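E3 ubiquitin-protein ligase TRIM65 (Homo sapiens, PDB 7JL4) attaches ubiquitin to target proteins as a RING-type E3 ligase acting in innate immunity, autophagy and inflammation, and is represented here by its C-terminal PRY-SPRY domain. Local coordinates at residues Phe57-Val62 against Arg95-Pro100; Leu86-Pro91 against Ser110-Cys115; Asp39-His44 against Thr185-His190. All blocks are in the same frame, centred on the assembly; numbering follows the deposited sequence.

The three contacts lie in one B30.2/SPRY domain, a sandwich of two antiparallel sheets. Interaction 3 pairs strands 41-44 and 185-188 in the seven-stranded sheet. Interaction 2 pairs strands 84-89 and 111-116 in the six-stranded sheet, and its centre is about 17 Å from that of interaction 3. Interaction 1 lies at the edge of this second sheet, where strand 61-63 begins, with its centre about 14 Å from that of interaction 2. Along the chain, the segments of interactions 1 and 2 alternate, and both contacts are nested inside the loop closed by interaction 3. Trp60 packs on His44, joining interactions 1 and 3. The domain is thus closed by pairing early and late strands.

Interaction 1: Phe57-Val62 against Arg95-Pro100; sequences FELWQV and RSRLGP. Unlike the reference sequence in segment 95-100: Ser96 (reference Cys).
The Phe57 ring lies between Arg95 on one face and Gln61 on the other. On the first face, Arg95 CD sits over the ring centre, 3.5 Å from the centroid, in a CH-pi contact. On the opposite face, Gln61 CB lies toward the rim. The guanidinium continues past the ring, its plane turned 31° from that of Phe57. Arg95 CZ is 4.7 Å from the Phe57 ring centroid, an off-centre cation-pi contact. A bend at chi2 (-87°) brings the Arg95 chain back across the ring. Arg95 NE is hydrogen-bonded to Gly55 O, which fixes this course. At the edge of the Arg97 guanidinium, in its plane, a water accepts from Arg97 NH1 at 2.7 Å and donates to Glu58 O. Arg97 NE and NH2 also reach Gly99 O and Pro100 O, so the side chain gathers its own loop around it.

Two direct hydrogen bonds join the segments. Glu58 N donates to Arg95 O at 2.8 Å. Arg97 N donates to Glu58 OE1 at 3.2 Å, nearly straight, and meets the carboxylate on its anti side, 30° out of plane. The extended Glu58 chain reaches across the backbone of the other loop, so that OE1 meets Arg97 N. Farther from the carboxylate, Leu59 CD2 rests 3.9 Å from Arg97 CB.

Trp60 centres an inverse gamma turn just before strand 61-63. The arrangement is a loop-to-loop contact at the edge of the SPRY beta-sandwich, joining the lead-in to an outermost strand with the long connection between strands 84-89 and 111-116.

Interaction 2: Leu86-Pro91 against Ser110-Cys115; sequences LGVSYP and SSWGLC. Unlike the reference sequence in segment 110-115: Ser110 (reference Cys).
Tyr90 and Trp112 meet edge to face at one end of an antiparallel strand pair in the SPRY beta-sandwich. The edge of the indole is directed at the phenol face, with the planes at 82° and the centroid of the six-membered ring 5.4 Å from that of Tyr90. Trp112 CZ3 stands above the Tyr90 ring, offset toward its rim. Trp112 CH2 is close to both Tyr90 CZ and Tyr90 OH. With its CG anti to the carbonyl carbon, Trp112 carries its ring toward strand 84-89 and the Tyr90 that follows it. Tyr90 OH is held by Asn171 N. On the same face of the sheet as Trp112 stand Val88, Leu86 and Leu114. Val88 CG2 approaches Trp112 CE3 only at 4.4 Å. These side chains pack against strands 139-145 and 150-155 of the other sheet, while His125 stacks on the indole.

The other face carries Ser89 and Ser111, whose CB atoms are 3.8 Å apart. Ser111 OG is bound to Gly106 N. Gly87 and Gly113 form a non-hydrogen-bonded pair with their CA atoms 3.9 Å apart. Gly87 CA also lies 3.0 Å from Trp112 O, leaving little room between the backbones.

The strand axes are almost exactly antiparallel, at 178°. Leu86 with Leu114 and Val88 with Trp112 are hydrogen-bonded pairs, each with two backbone bonds. The ladder runs one step beyond strand 84-89, where Tyr90 N donates to Ser110 O at 2.8 Å with an N-H...O angle of 166°.

Interaction 3: Asp39-His44 against Thr185-His190; sequences DQQVKH and TLTLCH
The amide of Gln40 lies over one face of the His190 imidazole, tilted 30° against it. Gln40 CD lies toward the rim of the ring, 3.4 Å above its plane. His190 NE2 is bound to Leu22 O. A water lies between Gln40 OE1 and Leu188 O, though its approach to OE1 is doubtfully short.

Backbone hydrogen bonds form the antiparallel ladder. Val42 and Leu186 exchange two, each 2.9 Å between N and O. Leu188 N donates to Gln40 O at 2.7 Å.

One side-chain hydrogen bond crosses the pair, from Gln41 NE2 to Thr187 OG1 at 3.0 Å. With CG anti to the backbone N (chi1 -179°), the extended Gln41 chain also runs over Thr185, where its CG meets Thr185 CG2 at 3.6 Å. On the opposite face, Val42 and Leu186 point the same way, side by side.

Gln40 and Gln41 form a classic beta bulge opposite Ser36. Strand 41-44 lies between strands 33-36 and 185-188 of the seven-stranded sheet. Strand 72-79 flanks 185-188 beyond, and Val42, Leu186 and Leu188 pack onto strand 175-180 of the other sheet.

Interaction 1: Phe57-Val62 against Arg95-Pro100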
ATOM      1  N   PHE A  57       7.519  -4.172 -12.454  1.00 30.95           N
ATOM      2  CA  PHE A  57       7.666  -2.728 -12.298  1.00 34.72           C
ATOM      3  C   PHE A  57       9.128  -2.326 -12.454  1.00 34.36           C
ATOM      4  O   PHE A  57      10.014  -2.922 -11.830  1.00 34.05           O
ATOM      5  CB  PHE A  57       7.153  -2.291 -10.924  1.00 30.55           C
ATOM      6  CG  PHE A  57       5.657  -2.104 -10.839  1.00 29.99           C
ATOM      7  CD1 PHE A  57       5.061  -0.952 -11.331  1.00 25.31           C
ATOM      8  CD2 PHE A  57       4.858  -3.049 -10.209  1.00 27.82           C
ATOM      9  CE1 PHE A  57       3.700  -0.744 -11.239  1.00 29.44           C
ATOM     10  CE2 PHE A  57       3.487  -2.863 -10.107  1.00 32.65           C
ATOM     11  CZ  PHE A  57       2.899  -1.710 -10.629  1.00 35.35           C
ATOM     12  N   GLU A  58       9.381  -1.338 -13.326  1.00 36.48           N
ATOM     13  CA  GLU A  58      10.673  -0.656 -13.349  1.00 35.88           C
ATOM     14  C   GLU A  58      10.763   0.373 -12.227  1.00 35.16           C
ATOM     15  O   GLU A  58      11.847   0.623 -11.683  1.00 35.46           O
ATOM     16  CB  GLU A  58      10.881   0.023 -14.708  1.00 38.93           C
ATOM     17  CG  GLU A  58      10.932  -0.952 -15.882  1.00 47.97           C
ATOM     18  CD  GLU A  58      11.096  -0.265 -17.223  1.00 53.54           C
ATOM     19  OE1 GLU A  58      11.143   0.985 -17.265  1.00 52.45           O
ATOM     20  OE2 GLU A  58      11.175  -0.983 -18.241  1.00 57.48           O
ATOM     21  N   LEU A  59       9.632   0.986 -11.898  1.00 31.13           N
ATOM     22  CA  LEU A  59       9.475   1.716 -10.661  1.00 29.41           C
ATOM     23  C   LEU A  59       9.795   0.806  -9.484  1.00 29.17           C
ATOM     24  O   LEU A  59       9.845  -0.412  -9.610  1.00 29.96           O
ATOM     25  CB  LEU A  59       8.042   2.222 -10.557  1.00 26.56           C
ATOM     26  CG  LEU A  59       7.731   3.069 -11.804  1.00 35.57           C
ATOM     27  CD1 LEU A  59       6.228   3.251 -11.968  1.00 41.13           C
ATOM     28  CD2 LEU A  59       8.429   4.400 -11.753  1.00 36.99           C
ATOM     29  N   TRP A  60      10.006   1.403  -8.320  1.00 29.95           N
ATOM     30  CA  TRP A  60      10.315   0.615  -7.123  1.00 26.94           C
ATOM     31  C   TRP A  60       9.006   0.166  -6.471  1.00 25.99           C
ATOM     32  O   TRP A  60       8.672   0.558  -5.350  1.00 25.06           O
ATOM     33  CB  TRP A  60      11.172   1.433  -6.162  1.00 26.94           C
ATOM     34  CG  TRP A  60      12.503   1.774  -6.732  1.00 31.18           C
ATOM     35  CD1 TRP A  60      13.138   1.124  -7.740  1.00 34.42           C
ATOM     36  CD2 TRP A  60      13.368   2.850  -6.332  1.00 35.78           C
ATOM     37  NE1 TRP A  60      14.352   1.725  -8.000  1.00 38.81           N
ATOM     38  CE2 TRP A  60      14.510   2.794  -7.156  1.00 39.53           C
ATOM     39  CE3 TRP A  60      13.284   3.861  -5.365  1.00 37.15           C
ATOM     40  CZ2 TRP A  60      15.575   3.698  -7.033  1.00 44.88           C
ATOM     41  CZ3 TRP A  60      14.336   4.772  -5.257  1.00 43.52           C
ATOM     42  CH2 TRP A  60      15.465   4.676  -6.082  1.00 43.92           C
ATOM     43  N   GLN A  61       8.272  -0.703  -7.189  1.00 23.43           N
ATOM     44  CA  GLN A  61       6.895  -1.032  -6.818  1.00 22.27           C
ATOM     45  C   GLN A  61       6.599  -2.524  -6.965  1.00 25.37           C
ATOM     46  O   GLN A  61       7.306  -3.282  -7.643  1.00 23.60           O
ATOM     47  CB  GLN A  61       5.866  -0.227  -7.646  1.00 21.13           C
ATOM     48  CG  GLN A  61       5.930   1.281  -7.342  1.00 24.60           C
ATOM     49  CD  GLN A  61       5.083   2.149  -8.259  1.00 27.98           C
ATOM     50  OE1 GLN A  61       4.208   1.678  -9.002  1.00 28.89           O
ATOM     51  NE2 GLN A  61       5.357   3.423  -8.229  1.00 20.50           N
ATOM     52  N   VAL A  62       5.521  -2.933  -6.298  1.00 21.93           N
ATOM     53  CA  VAL A  62       5.008  -4.295  -6.395  1.00 20.77           C
ATOM     54  C   VAL A  62       3.528  -4.205  -6.064  1.00 23.72           C
ATOM     55  O   VAL A  62       3.124  -3.377  -5.242  1.00 22.00           O
ATOM     56  CB  VAL A  62       5.752  -5.243  -5.427  1.00 22.16           C
ATOM     57  CG1 VAL A  62       5.646  -4.708  -4.005  1.00 25.21           C
ATOM     58  CG2 VAL A  62       5.184  -6.690  -5.527  1.00 23.16           C
ATOM     59  N   ARG A  95       3.974   0.483 -15.658  1.00 34.88           N
ATOM     60  CA  ARG A  95       5.080  -0.217 -15.020  1.00 34.74           C
ATOM     61  C   ARG A  95       6.435   0.434 -15.291  1.00 36.52           C
ATOM     62  O   ARG A  95       7.381   0.204 -14.529  1.00 36.33           O
ATOM     63  CB  ARG A  95       5.128  -1.673 -15.514  1.00 43.63           C
ATOM     64  CG  ARG A  95       3.835  -2.474 -15.341  1.00 41.68           C
ATOM     65  CD  ARG A  95       3.771  -3.123 -13.992  1.00 43.26           C
ATOM     66  NE  ARG A  95       2.821  -4.225 -13.964  1.00 50.47           N
ATOM     67  CZ  ARG A  95       1.504  -4.082 -13.849  1.00 48.32           C
ATOM     68  NH1 ARG A  95       0.721  -5.161 -13.842  1.00 51.71           N
ATOM     69  NH2 ARG A  95       0.971  -2.868 -13.709  1.00 46.63           N
ATOM     70  N   SER A  96       6.553   1.236 -16.347  1.00 39.03           N
ATOM     71  CA  SER A  96       7.840   1.776 -16.758  1.00 41.53           C
ATOM     72  C   SER A  96       8.187   3.039 -15.986  1.00 46.89           C
ATOM     73  O   SER A  96       7.319   3.787 -15.533  1.00 46.72           O
ATOM     74  CB  SER A  96       7.858   2.097 -18.254  1.00 46.48           C
ATOM     75  OG  SER A  96       6.684   2.794 -18.633  1.00 64.13           O
ATOM     76  N   ARG A  97       9.483   3.267 -15.857  1.00 44.86           N
ATOM     77  CA  ARG A  97      10.043   4.494 -15.326  1.00 45.24           C
ATOM     78  C   ARG A  97      10.495   5.344 -16.508  1.00 55.77           C
ATOM     79  O   ARG A  97      11.606   5.185 -17.006  1.00 55.10           O
ATOM     80  CB  ARG A  97      11.233   4.191 -14.446  1.00 47.34           C
ATOM     81  CG  ARG A  97      11.828   5.437 -13.854  1.00 59.46           C
ATOM     82  CD  ARG A  97      12.985   5.042 -13.019  1.00 54.88           C
ATOM     83  NE  ARG A  97      13.692   6.186 -12.475  1.00 62.17           N
ATOM     84  CZ  ARG A  97      14.755   6.058 -11.695  1.00 61.68           C
ATOM     85  NH1 ARG A  97      15.220   4.840 -11.429  1.00 66.80           N
ATOM     86  NH2 ARG A  97      15.364   7.127 -11.212  1.00 56.80           N
ATOM     87  N   LEU A  98       9.633   6.242 -16.979  1.00 52.30           N
ATOM     88  CA  LEU A  98      10.015   7.091 -18.096  0.53 63.65           C
ATOM     89  C   LEU A  98      10.884   8.271 -17.676  1.00 69.07           C
ATOM     90  O   LEU A  98      11.574   8.851 -18.527  1.00 71.14           O
ATOM     91  CB  LEU A  98       8.769   7.597 -18.820  0.53 65.90           C
ATOM     92  CG  LEU A  98       7.910   6.490 -19.428  0.53 58.00           C
ATOM     93  CD1 LEU A  98       6.750   7.098 -20.190  0.53 66.71           C
ATOM     94  CD2 LEU A  98       8.741   5.596 -20.321  0.53 61.79           C
ATOM     95  N   GLY A  99      10.881   8.636 -16.392  1.00 67.41           N
ATOM     96  CA  GLY A  99      11.623   9.798 -15.963  1.00 75.73           C
ATOM     97  C   GLY A  99      12.436   9.593 -14.701  1.00 74.88           C
ATOM     98  O   GLY A  99      12.837   8.473 -14.356  1.00 71.27           O
ATOM     99  N   PRO A 100      12.704  10.691 -13.984  1.00 55.47           N
ATOM    100  CA  PRO A 100      13.470  10.578 -12.741  1.00 50.63           C
ATOM    101  C   PRO A 100      12.674  10.010 -11.580  1.00 43.05           C
ATOM    102  O   PRO A 100      13.296   9.515 -10.633  1.00 40.84           O
ATOM    103  CB  PRO A 100      13.893  12.027 -12.458  1.00 48.84           C
ATOM    104  CG  PRO A 100      12.797  12.840 -13.055  1.00 51.14           C
ATOM    105  CD  PRO A 100      12.334  12.089 -14.280  1.00 61.62           C
TER
HETATM  106  O   HOH W   1      14.623   2.262 -12.092  1.00 64.01           O

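Interaction 2: Leu86-Pro91 against Ser110-Cys115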
ATOM      1  N   LEU A  86       1.671   3.292   0.155  1.00 18.49           N
ATOM      2  CA  LEU A  86       0.612   2.285   0.164  1.00 19.43           C
ATOM      3  C   LEU A  86      -0.551   2.822  -0.650  1.00 18.33           C
ATOM      4  O   LEU A  86      -1.019   3.935  -0.394  1.00 16.09           O
ATOM      5  CB  LEU A  86       0.125   2.012   1.598  1.00 22.94           C
ATOM      6  CG  LEU A  86       0.972   1.344   2.689  1.00 27.57           C
ATOM      7  CD1 LEU A  86       2.199   2.153   3.039  1.00 29.57           C
ATOM      8  CD2 LEU A  86       0.085   1.294   3.914  1.00 33.09           C
ATOM      9  N   GLY A  87      -1.059   2.023  -1.590  1.00 18.74           N
ATOM     10  CA  GLY A  87      -2.090   2.552  -2.460  1.00 18.87           C
ATOM     11  C   GLY A  87      -2.907   1.472  -3.137  1.00 18.89           C
ATOM     12  O   GLY A  87      -2.744   0.277  -2.878  1.00 19.40           O
ATOM     13  N   VAL A  88      -3.808   1.922  -4.007  1.00 18.48           N
ATOM     14  CA  VAL A  88      -4.568   1.046  -4.897  1.00 21.76           C
ATOM     15  C   VAL A  88      -4.581   1.672  -6.285  1.00 21.75           C
ATOM     16  O   VAL A  88      -4.458   2.896  -6.430  1.00 21.27           O
ATOM     17  CB  VAL A  88      -6.005   0.830  -4.389  1.00 18.62           C
ATOM     18  CG1 VAL A  88      -5.978   0.027  -3.082  1.00 16.67           C
ATOM     19  CG2 VAL A  88      -6.705   2.153  -4.203  1.00 18.21           C
ATOM     20  N   SER A  89      -4.729   0.833  -7.315  1.00 18.18           N
ATOM     21  CA  SER A  89      -4.741   1.320  -8.690  1.00 22.81           C
ATOM     22  C   SER A  89      -5.710   0.519  -9.542  1.00 24.61           C
ATOM     23  O   SER A  89      -5.984  -0.651  -9.270  1.00 18.53           O
ATOM     24  CB  SER A  89      -3.365   1.210  -9.363  1.00 25.16           C
ATOM     25  OG  SER A  89      -3.008  -0.165  -9.526  1.00 30.31           O
ATOM     26  N   TYR A  90      -6.169   1.161 -10.623  1.00 22.82           N
ATOM     27  CA  TYR A  90      -6.832   0.476 -11.708  1.00 25.39           C
ATOM     28  C   TYR A  90      -5.795  -0.355 -12.453  1.00 27.91           C
ATOM     29  O   TYR A  90      -4.591  -0.153 -12.273  1.00 28.04           O
ATOM     30  CB  TYR A  90      -7.471   1.487 -12.655  1.00 23.45           C
ATOM     31  CG  TYR A  90      -8.651   2.237 -12.083  1.00 24.49           C
ATOM     32  CD1 TYR A  90      -9.484   1.662 -11.107  1.00 22.61           C
ATOM     33  CD2 TYR A  90      -8.950   3.520 -12.538  1.00 28.19           C
ATOM     34  CE1 TYR A  90     -10.602   2.366 -10.596  1.00 24.20           C
ATOM     35  CE2 TYR A  90     -10.050   4.220 -12.059  1.00 27.11           C
ATOM     36  CZ  TYR A  90     -10.858   3.663 -11.084  1.00 29.05           C
ATOM     37  OH  TYR A  90     -11.929   4.421 -10.654  1.00 28.09           O
ATOM     38  N   PRO A  91      -6.232  -1.282 -13.312  1.00 31.18           N
ATOM     39  CA  PRO A  91      -5.270  -2.117 -14.056  1.00 37.22           C
ATOM     40  C   PRO A  91      -4.308  -1.357 -14.972  1.00 37.69           C
ATOM     41  O   PRO A  91      -3.295  -1.938 -15.377  1.00 48.54           O
ATOM     42  CB  PRO A  91      -6.179  -3.043 -14.881  1.00 36.30           C
ATOM     43  CG  PRO A  91      -7.473  -3.103 -14.108  1.00 33.79           C
ATOM     44  CD  PRO A  91      -7.631  -1.741 -13.504  1.00 29.82           C
ATOM     45  N   SER A 110      -5.514   7.154 -12.107  1.00 22.67           N
ATOM     46  CA  SER A 110      -5.847   5.724 -11.977  1.00 25.23           C
ATOM     47  C   SER A 110      -5.393   5.111 -10.660  1.00 28.86           C
ATOM     48  O   SER A 110      -5.572   3.897 -10.454  1.00 24.12           O
ATOM     49  CB  SER A 110      -5.246   4.935 -13.151  1.00 31.12           C
ATOM     50  OG  SER A 110      -3.824   5.057 -13.147  1.00 35.40           O
ATOM     51  N   SER A 111      -4.843   5.909  -9.747  1.00 23.69           N
ATOM     52  CA  SER A 111      -4.352   5.359  -8.498  1.00 20.21           C
ATOM     53  C   SER A 111      -4.469   6.387  -7.390  1.00 25.19           C
ATOM     54  O   SER A 111      -4.611   7.593  -7.631  1.00 19.28           O
ATOM     55  CB  SER A 111      -2.913   4.871  -8.658  1.00 21.56           C
ATOM     56  OG  SER A 111      -2.081   5.933  -9.045  1.00 21.42           O
ATOM     57  N   TRP A 112      -4.420   5.883  -6.166  1.00 19.95           N
ATOM     58  CA  TRP A 112      -4.549   6.687  -4.956  1.00 19.21           C
ATOM     59  C   TRP A 112      -3.559   6.112  -3.954  1.00 21.83           C
ATOM     60  O   TRP A 112      -3.458   4.888  -3.839  1.00 21.47           O
ATOM     61  CB  TRP A 112      -5.988   6.562  -4.375  1.00 20.20           C
ATOM     62  CG  TRP A 112      -7.104   7.143  -5.215  1.00 16.17           C
ATOM     63  CD1 TRP A 112      -7.766   8.321  -4.998  1.00 17.24           C
ATOM     64  CD2 TRP A 112      -7.722   6.544  -6.371  1.00 24.10           C
ATOM     65  NE1 TRP A 112      -8.758   8.494  -5.951  1.00 21.05           N
ATOM     66  CE2 TRP A 112      -8.746   7.425  -6.806  1.00 21.72           C
ATOM     67  CE3 TRP A 112      -7.531   5.341  -7.060  1.00 20.31           C
ATOM     68  CZ2 TRP A 112      -9.553   7.150  -7.917  1.00 24.02           C
ATOM     69  CZ3 TRP A 112      -8.315   5.078  -8.170  1.00 20.42           C
ATOM     70  CH2 TRP A 112      -9.315   5.974  -8.587  1.00 25.42           C
ATOM     71  N   GLY A 113      -2.851   6.955  -3.205  1.00 18.64           N
ATOM     72  CA  GLY A 113      -1.830   6.419  -2.318  1.00 20.46           C
ATOM     73  C   GLY A 113      -1.530   7.331  -1.147  1.00 23.06           C
ATOM     74  O   GLY A 113      -1.938   8.493  -1.117  1.00 19.60           O
ATOM     75  N   LEU A 114      -0.869   6.754  -0.139  1.00 21.67           N
ATOM     76  CA  LEU A 114      -0.422   7.477   1.047  1.00 21.02           C
ATOM     77  C   LEU A 114       1.053   7.171   1.201  1.00 22.72           C
ATOM     78  O   LEU A 114       1.418   6.015   1.437  1.00 20.49           O
ATOM     79  CB  LEU A 114      -1.171   7.042   2.313  1.00 18.42           C
ATOM     80  CG  LEU A 114      -0.813   7.890   3.547  1.00 26.79           C
ATOM     81  CD1 LEU A 114      -1.527   9.216   3.484  1.00 21.16           C
ATOM     82  CD2 LEU A 114      -1.146   7.182   4.847  1.00 27.84           C
ATOM     83  N   CYS A 115       1.904   8.186   1.055  1.00 22.96           N
ATOM     84  CA  CYS A 115       3.335   7.970   1.217  1.00 17.42           C
ATOM     85  C   CYS A 115       3.756   8.416   2.621  1.00 24.15           C
ATOM     86  O   CYS A 115       3.393   9.508   3.071  1.00 26.16           O
ATOM     87  CB  CYS A 115       4.098   8.712   0.117  1.00 22.69           C
ATOM     88  SG  CYS A 115       5.909   8.691   0.356  1.00 29.97           S
TER

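Interaction 3: Asp39-His44 against Thr185-His190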
ATOM      1  N   ASP A  39       4.944 -15.005   0.249  1.00 29.79           N
ATOM      2  CA  ASP A  39       4.627 -13.786  -0.495  1.00 29.82           C
ATOM      3  C   ASP A  39       3.795 -12.806   0.323  1.00 26.82           C
ATOM      4  O   ASP A  39       3.088 -11.963  -0.233  1.00 27.32           O
ATOM      5  CB  ASP A  39       3.956 -14.127  -1.837  1.00 32.43           C
ATOM      6  CG  ASP A  39       4.911 -14.841  -2.799  1.00 37.28           C
ATOM      7  OD1 ASP A  39       6.137 -14.555  -2.753  1.00 31.96           O
ATOM      8  OD2 ASP A  39       4.463 -15.717  -3.576  1.00 37.58           O
ATOM      9  N   GLN A  40       3.906 -12.873   1.655  1.00 23.05           N
ATOM     10  CA  GLN A  40       3.320 -11.853   2.518  1.00 27.01           C
ATOM     11  C   GLN A  40       4.280 -10.721   2.849  1.00 25.32           C
ATOM     12  O   GLN A  40       3.850  -9.731   3.443  1.00 27.93           O
ATOM     13  CB  GLN A  40       2.841 -12.465   3.843  1.00 26.55           C
ATOM     14  CG  GLN A  40       1.819 -13.622   3.637  1.00 23.89           C
ATOM     15  CD  GLN A  40       1.626 -14.455   4.878  1.00 36.13           C
ATOM     16  OE1 GLN A  40       1.922 -14.023   6.000  1.00 36.94           O
ATOM     17  NE2 GLN A  40       1.156 -15.680   4.685  1.00 36.18           N
ATOM     18  N   GLN A  41       5.560 -10.857   2.522  1.00 23.87           N
ATOM     19  CA  GLN A  41       6.562  -9.875   2.911  1.00 25.55           C
ATOM     20  C   GLN A  41       7.472  -9.593   1.723  1.00 24.74           C
ATOM     21  O   GLN A  41       7.779 -10.497   0.938  1.00 26.71           O
ATOM     22  CB  GLN A  41       7.351 -10.406   4.117  1.00 26.59           C
ATOM     23  CG  GLN A  41       8.422  -9.493   4.655  1.00 33.05           C
ATOM     24  CD  GLN A  41       9.036 -10.016   5.933  1.00 40.18           C
ATOM     25  OE1 GLN A  41      10.128 -10.582   5.925  1.00 47.05           O
ATOM     26  NE2 GLN A  41       8.339  -9.820   7.046  1.00 46.22           N
ATOM     27  N   VAL A  42       7.904  -8.340   1.589  1.00 29.28           N
ATOM     28  CA  VAL A  42       8.792  -7.918   0.508  1.00 28.10           C
ATOM     29  C   VAL A  42       9.824  -6.934   1.063  1.00 34.31           C
ATOM     30  O   VAL A  42       9.515  -6.128   1.949  1.00 30.04           O
ATOM     31  CB  VAL A  42       7.979  -7.309  -0.659  1.00 26.70           C
ATOM     32  CG1 VAL A  42       7.348  -5.981  -0.257  1.00 23.62           C
ATOM     33  CG2 VAL A  42       8.850  -7.131  -1.899  1.00 26.78           C
ATOM     34  N   LYS A  43      11.066  -7.021   0.561  1.00 31.49           N
ATOM     35  CA  LYS A  43      12.134  -6.102   0.928  1.00 34.12           C
ATOM     36  C   LYS A  43      12.829  -5.615  -0.335  1.00 32.94           C
ATOM     37  O   LYS A  43      13.139  -6.420  -1.221  1.00 31.79           O
ATOM     38  CB  LYS A  43      13.160  -6.766   1.865  1.00 31.72           C
ATOM     39  CG  LYS A  43      14.248  -5.817   2.328  1.00 37.12           C
ATOM     40  CD  LYS A  43      15.237  -6.474   3.279  1.00 41.05           C
ATOM     41  CE  LYS A  43      16.325  -5.471   3.719  1.00 41.83           C
ATOM     42  NZ  LYS A  43      17.336  -6.092   4.625  1.00 49.53           N
ATOM     43  N   HIS A  44      13.061  -4.307  -0.422  1.00 31.27           N
ATOM     44  CA  HIS A  44      13.836  -3.726  -1.522  1.00 35.30           C
ATOM     45  C   HIS A  44      15.323  -3.841  -1.185  1.00 48.04           C
ATOM     46  O   HIS A  44      15.829  -3.143  -0.297  1.00 37.67           O
ATOM     47  CB  HIS A  44      13.400  -2.276  -1.762  1.00 35.36           C
ATOM     48  CG  HIS A  44      14.093  -1.590  -2.907  1.00 35.87           C
ATOM     49  ND1 HIS A  44      13.740  -0.325  -3.334  1.00 37.38           N
ATOM     50  CD2 HIS A  44      15.130  -1.973  -3.695  1.00 37.40           C
ATOM     51  CE1 HIS A  44      14.529   0.046  -4.331  1.00 39.86           C
ATOM     52  NE2 HIS A  44      15.388  -0.933  -4.564  1.00 39.82           N
ATOM     53  N   THR A 185      11.261  -2.885   4.251  1.00 34.30           N
ATOM     54  CA  THR A 185      10.448  -4.097   4.218  1.00 31.21           C
ATOM     55  C   THR A 185       8.990  -3.716   4.441  1.00 33.88           C
ATOM     56  O   THR A 185       8.696  -2.868   5.286  1.00 26.89           O
ATOM     57  CB  THR A 185      10.901  -5.095   5.294  1.00 34.36           C
ATOM     58  OG1 THR A 185      12.223  -5.552   5.006  1.00 35.01           O
ATOM     59  CG2 THR A 185       9.973  -6.316   5.372  1.00 34.18           C
ATOM     60  N   LEU A 186       8.074  -4.323   3.670  1.00 26.96           N
ATOM     61  CA  LEU A 186       6.640  -4.251   3.946  1.00 24.97           C
ATOM     62  C   LEU A 186       6.109  -5.657   4.194  1.00 31.69           C
ATOM     63  O   LEU A 186       6.454  -6.587   3.459  1.00 27.79           O
ATOM     64  CB  LEU A 186       5.843  -3.630   2.797  1.00 29.07           C
ATOM     65  CG  LEU A 186       6.016  -2.137   2.490  1.00 33.30           C
ATOM     66  CD1 LEU A 186       5.186  -1.711   1.274  1.00 28.69           C
ATOM     67  CD2 LEU A 186       5.593  -1.326   3.691  1.00 33.28           C
ATOM     68  N   THR A 187       5.262  -5.800   5.221  1.00 26.46           N
ATOM     69  CA  THR A 187       4.641  -7.076   5.583  1.00 26.63           C
ATOM     70  C   THR A 187       3.122  -6.932   5.531  1.00 27.95           C
ATOM     71  O   THR A 187       2.556  -6.076   6.222  1.00 25.96           O
ATOM     72  CB  THR A 187       5.086  -7.501   6.985  1.00 27.49           C
ATOM     73  OG1 THR A 187       6.525  -7.466   7.065  1.00 29.73           O
ATOM     74  CG2 THR A 187       4.584  -8.905   7.290  1.00 28.92           C
ATOM     75  N   LEU A 188       2.461  -7.761   4.714  1.00 25.44           N
ATOM     76  CA  LEU A 188       1.001  -7.798   4.646  1.00 26.13           C
ATOM     77  C   LEU A 188       0.495  -8.620   5.827  1.00 26.44           C
ATOM     78  O   LEU A 188       0.772  -9.819   5.912  1.00 26.95           O
ATOM     79  CB  LEU A 188       0.543  -8.419   3.329  1.00 24.21           C
ATOM     80  CG  LEU A 188       1.129  -7.760   2.071  1.00 24.20           C
ATOM     81  CD1 LEU A 188       0.847  -8.594   0.845  1.00 22.83           C
ATOM     82  CD2 LEU A 188       0.577  -6.382   1.886  1.00 22.45           C
ATOM     83  N   CYS A 189      -0.229  -7.988   6.748  1.00 23.25           N
ATOM     84  CA  CYS A 189      -0.619  -8.663   7.980  1.00 23.36           C
ATOM     85  C   CYS A 189      -1.840  -9.525   7.705  1.00 22.53           C
ATOM     86  O   CYS A 189      -2.744  -9.113   6.974  1.00 25.24           O
ATOM     87  CB  CYS A 189      -0.937  -7.647   9.072  1.00 24.76           C
ATOM     88  SG  CYS A 189       0.439  -6.534   9.466  1.00 31.12           S
ATOM     89  N   HIS A 190      -1.865 -10.721   8.289  1.00 23.99           N
ATOM     90  CA  HIS A 190      -3.008 -11.614   8.141  1.00 25.07           C
ATOM     91  C   HIS A 190      -3.765 -11.762   9.458  1.00 28.63           C
ATOM     92  O   HIS A 190      -3.173 -11.715  10.544  1.00 27.55           O
ATOM     93  CB  HIS A 190      -2.574 -12.990   7.633  1.00 27.57           C
ATOM     94  CG  HIS A 190      -2.249 -13.021   6.174  1.00 23.42           C
ATOM     95  ND1 HIS A 190      -2.020 -14.196   5.488  1.00 26.29           N
ATOM     96  CD2 HIS A 190      -2.123 -12.024   5.265  1.00 23.70           C
ATOM     97  CE1 HIS A 190      -1.766 -13.920   4.221  1.00 25.82           C
ATOM     98  NE2 HIS A 190      -1.820 -12.608   4.061  1.00 23.75           N
TER
HETATM   99  O   HOH W   2       2.152 -11.945   7.306  1.00 33.26           O